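GTP-binding nuclear protein GSP1 (Encephalitozoon cuniculi, PDB 4DJT) binds guanine nucleotides as a small GTPase of the Ran family and is probably required for protein import into the nucleus and for RNA export. Local coordinates at residues L10-G18 and N59-D67. Sequence-based numbering, arbitrary orientation.
Sequences LTYKICLIG and NVIKFNVWD
Parallel pairing of two central strands of the small-GTPase sheet matches Thr-11 to Cys-15 with Lys-62 to Trp-66, residue for residue. The even-numbered residues from Leu-10 to Leu-16 each give an N-H to segment 59-67, and Leu-10, Tyr-12 and Ile-14 also accept one through O; Lys-62 N to Leu-10 O, at 2.7 Å, is nearly straight (171°). The Ile-14 N-H is nearly as straight, but it meets Asn-64 O from above the carbonyl plane, 37° out of it.

On the face carrying Lys-13 and Trp-66, the fully extended lysine, with CG anti to the backbone N, lies over the indole. NZ sits 3.4 Å from the centroid of the Trp-66 six-membered ring, only 8° off its normal, a cation-pi contact, while CE adds a CH-pi contact over the same ring. The ammonium is also hydrogen-bonded to the carbonyls of Tyr-81 and Ile-83, which would help fix its position over the ring.

In this P-loop GTPase fold the opposite face carries Tyr-12, Ile-14, Phe-63 and Val-65. Ile-14 CG1 lies 3.7 Å from Phe-63 CD1, the two side chains pointing the same way. Leu-16 reaches across to Val-65, CD2 meeting CG1 at 3.5 Å; Ile-28 of helix 24-28 touches both. Where the strands run toward the nucleotide, a water bridges Leu-16 O and Asp-67 OD1, while Asp-67 OD2 is hydrogen-bonded to Thr-25 and Tyr-194; the magnesium ion is about 4 Å from the nearest side-chain atom of Asp-67, too far for direct ligation.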
ATOM      1  N   LEU A  10     -18.856  -0.000  -0.450  1.00 24.00           N
ATOM      2  CA  LEU A  10     -18.116  -0.138   0.853  1.00 24.20           C
ATOM      3  C   LEU A  10     -16.780   0.563   0.592  1.00 21.59           C
ATOM      4  O   LEU A  10     -16.124   0.214  -0.357  1.00 21.56           O
ATOM      5  CB  LEU A  10     -17.856  -1.607   1.197  1.00 24.75           C
ATOM      6  CG  LEU A  10     -18.956  -2.590   1.693  1.00 27.73           C
ATOM      7  CD1 LEU A  10     -18.645  -4.025   1.256  1.00 27.86           C
ATOM      8  CD2 LEU A  10     -19.068  -2.600   3.220  1.00 29.79           C
ATOM      9  N   THR A  11     -16.395   1.527   1.435  1.00 21.26           N
ATOM     10  CA  THR A  11     -15.256   2.448   1.138  1.00 19.77           C
ATOM     11  C   THR A  11     -14.265   2.501   2.275  1.00 18.79           C
ATOM     12  O   THR A  11     -14.627   2.717   3.424  1.00 18.25           O
ATOM     13  CB  THR A  11     -15.740   3.880   0.836  1.00 21.18           C
ATOM     14  OG1 THR A  11     -16.773   3.813  -0.138  1.00 22.80           O
ATOM     15  CG2 THR A  11     -14.596   4.773   0.305  1.00 20.04           C
ATOM     16  N   TYR A  12     -12.986   2.339   1.945  1.00 16.13           N
ATOM     17  CA  TYR A  12     -11.952   2.235   2.950  1.00 15.82           C
ATOM     18  C   TYR A  12     -10.751   3.046   2.534  1.00 15.60           C
ATOM     19  O   TYR A  12     -10.320   2.949   1.397  1.00 15.15           O
ATOM     20  CB  TYR A  12     -11.514   0.776   3.103  1.00 15.67           C
ATOM     21  CG  TYR A  12     -12.662  -0.167   3.354  1.00 16.87           C
ATOM     22  CD1 TYR A  12     -13.260  -0.237   4.587  1.00 17.83           C
ATOM     23  CD2 TYR A  12     -13.186  -0.953   2.305  1.00 18.37           C
ATOM     24  CE1 TYR A  12     -14.334  -1.086   4.824  1.00 18.86           C
ATOM     25  CE2 TYR A  12     -14.237  -1.829   2.523  1.00 18.43           C
ATOM     26  CZ  TYR A  12     -14.818  -1.880   3.788  1.00 19.47           C
ATOM     27  OH  TYR A  12     -15.855  -2.747   3.981  1.00 21.28           O
ATOM     28  N   LYS A  13     -10.211   3.847   3.442  1.00 15.37           N
ATOM     29  CA  LYS A  13      -8.938   4.503   3.170  1.00 14.75           C
ATOM     30  C   LYS A  13      -7.795   3.563   3.489  1.00 14.56           C
ATOM     31  O   LYS A  13      -7.732   2.988   4.608  1.00 15.07           O
ATOM     32  CB  LYS A  13      -8.771   5.754   3.995  1.00 15.61           C
ATOM     33  CG  LYS A  13      -7.362   6.337   3.939  1.00 15.31           C
ATOM     34  CD  LYS A  13      -7.255   7.575   4.781  1.00 16.16           C
ATOM     35  CE  LYS A  13      -5.828   8.110   4.843  1.00 16.17           C
ATOM     36  NZ  LYS A  13      -5.771   9.458   5.484  1.00 16.53           N
ATOM     37  N   ILE A  14      -6.822   3.492   2.584  1.00 12.86           N
ATOM     38  CA  ILE A  14      -5.660   2.630   2.801  1.00 12.57           C
ATOM     39  C   ILE A  14      -4.415   3.494   2.611  1.00 12.52           C
ATOM     40  O   ILE A  14      -4.312   4.205   1.603  1.00 11.84           O
ATOM     41  CB  ILE A  14      -5.598   1.450   1.789  1.00 12.33           C
ATOM     42  CG1 ILE A  14      -6.859   0.561   1.864  1.00 12.67           C
ATOM     43  CG2 ILE A  14      -4.290   0.674   1.946  1.00 12.27           C
ATOM     44  CD1 ILE A  14      -7.034  -0.153   3.176  1.00 12.10           C
ATOM     45  N   CYS A  15      -3.453   3.389   3.518  1.00 12.77           N
ATOM     46  CA  CYS A  15      -2.163   4.077   3.364  1.00 13.19           C
ATOM     47  C   CYS A  15      -1.096   3.172   2.813  1.00 13.70           C
ATOM     48  O   CYS A  15      -0.877   2.069   3.341  1.00 13.23           O
ATOM     49  CB  CYS A  15      -1.662   4.621   4.710  1.00 14.13           C
ATOM     50  SG  CYS A  15      -2.722   5.939   5.369  1.00 15.41           S
ATOM     51  N   LEU A  16      -0.403   3.639   1.778  1.00 13.20           N
ATOM     52  CA  LEU A  16       0.857   2.981   1.362  1.00 14.37           C
ATOM     53  C   LEU A  16       2.002   3.546   2.155  1.00 14.86           C
ATOM     54  O   LEU A  16       2.212   4.750   2.194  1.00 16.12           O
ATOM     55  CB  LEU A  16       1.143   3.188  -0.129  1.00 14.92           C
ATOM     56  CG  LEU A  16       0.032   2.850  -1.066  1.00 15.60           C
ATOM     57  CD1 LEU A  16       0.483   3.088  -2.530  1.00 15.20           C
ATOM     58  CD2 LEU A  16      -0.452   1.417  -0.847  1.00 17.03           C
ATOM     59  N   ILE A  17       2.771   2.668   2.748  1.00 14.79           N
ATOM     60  CA  ILE A  17       3.910   3.070   3.542  1.00 15.66           C
ATOM     61  C   ILE A  17       5.113   2.205   3.238  1.00 15.84           C
ATOM     62  O   ILE A  17       4.998   1.139   2.634  1.00 15.41           O
ATOM     63  CB  ILE A  17       3.579   3.018   5.033  1.00 15.54           C
ATOM     64  CG1 ILE A  17       2.884   1.719   5.415  1.00 15.97           C
ATOM     65  CG2 ILE A  17       2.687   4.188   5.373  1.00 16.64           C
ATOM     66  CD1 ILE A  17       2.683   1.567   6.939  1.00 16.30           C
ATOM     67  N   GLY A  18       6.275   2.711   3.644  1.00 16.48           N
ATOM     68  CA  GLY A  18       7.537   2.086   3.329  1.00 16.96           C
ATOM     69  C   GLY A  18       8.536   3.113   2.834  1.00 17.07           C
ATOM     70  O   GLY A  18       8.164   4.213   2.417  1.00 17.47           O
ATOM     71  N   ASN A  59     -21.245  -6.648  -4.281  1.00 29.05           N
ATOM     72  CA  ASN A  59     -20.911  -5.439  -3.531  1.00 28.27           C
ATOM     73  C   ASN A  59     -19.820  -4.670  -4.262  1.00 26.31           C
ATOM     74  O   ASN A  59     -18.912  -5.269  -4.862  1.00 26.28           O
ATOM     75  CB  ASN A  59     -20.435  -5.735  -2.116  1.00 29.56           C
ATOM     76  CG  ASN A  59     -21.341  -6.694  -1.378  1.00 31.93           C
ATOM     77  OD1 ASN A  59     -22.381  -6.308  -0.859  1.00 33.93           O
ATOM     78  ND2 ASN A  59     -20.920  -7.948  -1.291  1.00 33.13           N
ATOM     79  N   VAL A  60     -19.936  -3.352  -4.219  1.00 26.20           N
ATOM     80  CA  VAL A  60     -18.933  -2.441  -4.764  1.00 25.91           C
ATOM     81  C   VAL A  60     -17.994  -2.103  -3.621  1.00 24.12           C
ATOM     82  O   VAL A  60     -18.428  -1.553  -2.601  1.00 25.29           O
ATOM     83  CB  VAL A  60     -19.559  -1.118  -5.257  1.00 27.99           C
ATOM     84  CG1 VAL A  60     -18.573  -0.340  -6.102  1.00 28.34           C
ATOM     85  CG2 VAL A  60     -20.847  -1.373  -6.012  1.00 30.28           C
ATOM     86  N   ILE A  61     -16.714  -2.409  -3.796  1.00 22.00           N
ATOM     87  CA  ILE A  61     -15.742  -2.196  -2.762  1.00 20.67           C
ATOM     88  C   ILE A  61     -14.723  -1.214  -3.265  1.00 19.15           C
ATOM     89  O   ILE A  61     -14.040  -1.497  -4.241  1.00 19.75           O
ATOM     90  CB  ILE A  61     -15.076  -3.512  -2.379  1.00 20.47           C
ATOM     91  CG1 ILE A  61     -16.125  -4.404  -1.748  1.00 21.16           C
ATOM     92  CG2 ILE A  61     -13.912  -3.260  -1.415  1.00 20.12           C
ATOM     93  CD1 ILE A  61     -15.663  -5.824  -1.464  1.00 21.32           C
ATOM     94  N   LYS A  62     -14.667  -0.047  -2.645  1.00 18.60           N
ATOM     95  CA  LYS A  62     -13.761   1.012  -3.110  1.00 18.82           C
ATOM     96  C   LYS A  62     -12.686   1.255  -2.077  1.00 17.01           C
ATOM     97  O   LYS A  62     -12.982   1.492  -0.875  1.00 17.22           O
ATOM     98  CB  LYS A  62     -14.499   2.334  -3.416  1.00 20.21           C
ATOM     99  CG  LYS A  62     -13.526   3.463  -3.817  1.00 21.11           C
ATOM    100  CD  LYS A  62     -14.237   4.785  -4.099  1.00 23.23           C
ATOM    101  CE  LYS A  62     -14.922   4.758  -5.424  1.00 24.04           C
ATOM    102  NZ  LYS A  62     -15.810   5.943  -5.545  1.00 25.75           N
ATOM    103  N   PHE A  63     -11.437   1.181  -2.530  1.00 15.44           N
ATOM    104  CA  PHE A  63     -10.300   1.562  -1.707  1.00 14.16           C
ATOM    105  C   PHE A  63      -9.802   2.944  -2.163  1.00 14.59           C
ATOM    106  O   PHE A  63      -9.506   3.164  -3.338  1.00 14.72           O
ATOM    107  CB  PHE A  63      -9.184   0.522  -1.853  1.00 13.57           C
ATOM    108  CG  PHE A  63      -9.588  -0.860  -1.398  1.00 13.00           C
ATOM    109  CD1 PHE A  63      -9.556  -1.191  -0.056  1.00 13.33           C
ATOM    110  CD2 PHE A  63      -9.968  -1.823  -2.310  1.00 13.34           C
ATOM    111  CE1 PHE A  63      -9.880  -2.480   0.387  1.00 13.23           C
ATOM    112  CE2 PHE A  63     -10.296  -3.105  -1.898  1.00 13.11           C
ATOM    113  CZ  PHE A  63     -10.268  -3.441  -0.551  1.00 13.04           C
ATOM    114  N   ASN A  64      -9.678   3.858  -1.215  1.00 14.40           N
ATOM    115  CA  ASN A  64      -9.063   5.140  -1.486  1.00 13.99           C
ATOM    116  C   ASN A  64      -7.661   5.049  -0.986  1.00 13.06           C
ATOM    117  O   ASN A  64      -7.414   5.122   0.239  1.00 12.66           O
ATOM    118  CB  ASN A  64      -9.853   6.251  -0.772  1.00 14.79           C
ATOM    119  CG  ASN A  64     -11.135   6.597  -1.498  1.00 15.41           C
ATOM    120  OD1 ASN A  64     -11.162   6.721  -2.742  1.00 14.94           O
ATOM    121  ND2 ASN A  64     -12.222   6.771  -0.730  1.00 15.61           N
ATOM    122  N   VAL A  65      -6.737   4.768  -1.912  1.00 12.80           N
ATOM    123  CA  VAL A  65      -5.392   4.399  -1.561  1.00 12.12           C
ATOM    124  C   VAL A  65      -4.488   5.642  -1.638  1.00 12.21           C
ATOM    125  O   VAL A  65      -4.365   6.255  -2.677  1.00 11.90           O
ATOM    126  CB  VAL A  65      -4.847   3.262  -2.486  1.00 12.23           C
ATOM    127  CG1 VAL A  65      -3.494   2.777  -1.962  1.00 11.89           C
ATOM    128  CG2 VAL A  65      -5.845   2.134  -2.578  1.00 12.09           C
ATOM    129  N   TRP A  66      -3.939   6.061  -0.490  1.00 12.42           N
ATOM    130  CA  TRP A  66      -3.073   7.244  -0.419  1.00 12.67           C
ATOM    131  C   TRP A  66      -1.661   6.904  -0.669  1.00 12.57           C
ATOM    132  O   TRP A  66      -1.143   5.923  -0.117  1.00 13.02           O
ATOM    133  CB  TRP A  66      -3.186   7.904   0.945  1.00 13.32           C
ATOM    134  CG  TRP A  66      -4.471   8.642   1.113  1.00 13.94           C
ATOM    135  CD1 TRP A  66      -5.710   8.315   0.587  1.00 14.24           C
ATOM    136  CD2 TRP A  66      -4.690   9.865   1.870  1.00 14.71           C
ATOM    137  NE1 TRP A  66      -6.634   9.257   0.932  1.00 14.69           N
ATOM    138  CE2 TRP A  66      -6.090  10.189   1.725  1.00 14.89           C
ATOM    139  CE3 TRP A  66      -3.877  10.688   2.650  1.00 15.01           C
ATOM    140  CZ2 TRP A  66      -6.651  11.310   2.324  1.00 15.46           C
ATOM    141  CZ3 TRP A  66      -4.447  11.802   3.254  1.00 15.56           C
ATOM    142  CH2 TRP A  66      -5.804  12.105   3.100  1.00 15.64           C
ATOM    143  N   ASP A  67      -1.015   7.702  -1.500  1.00 12.44           N
ATOM    144  CA  ASP A  67       0.423   7.548  -1.801  1.00 12.61           C
ATOM    145  C   ASP A  67       1.062   8.868  -1.512  1.00 12.99           C
ATOM    146  O   ASP A  67       0.430   9.905  -1.714  1.00 14.44           O
ATOM    147  CB  ASP A  67       0.622   7.218  -3.286  1.00 12.64           C
ATOM    148  CG  ASP A  67       2.071   6.938  -3.658  1.00 12.61           C
ATOM    149  OD1 ASP A  67       2.803   6.459  -2.788  1.00 12.57           O
ATOM    150  OD2 ASP A  67       2.446   7.124  -4.873  1.00 12.73           O
TER
HETATM  151  O   HOH W   1       3.268   6.138  -0.137  1.00 27.72           O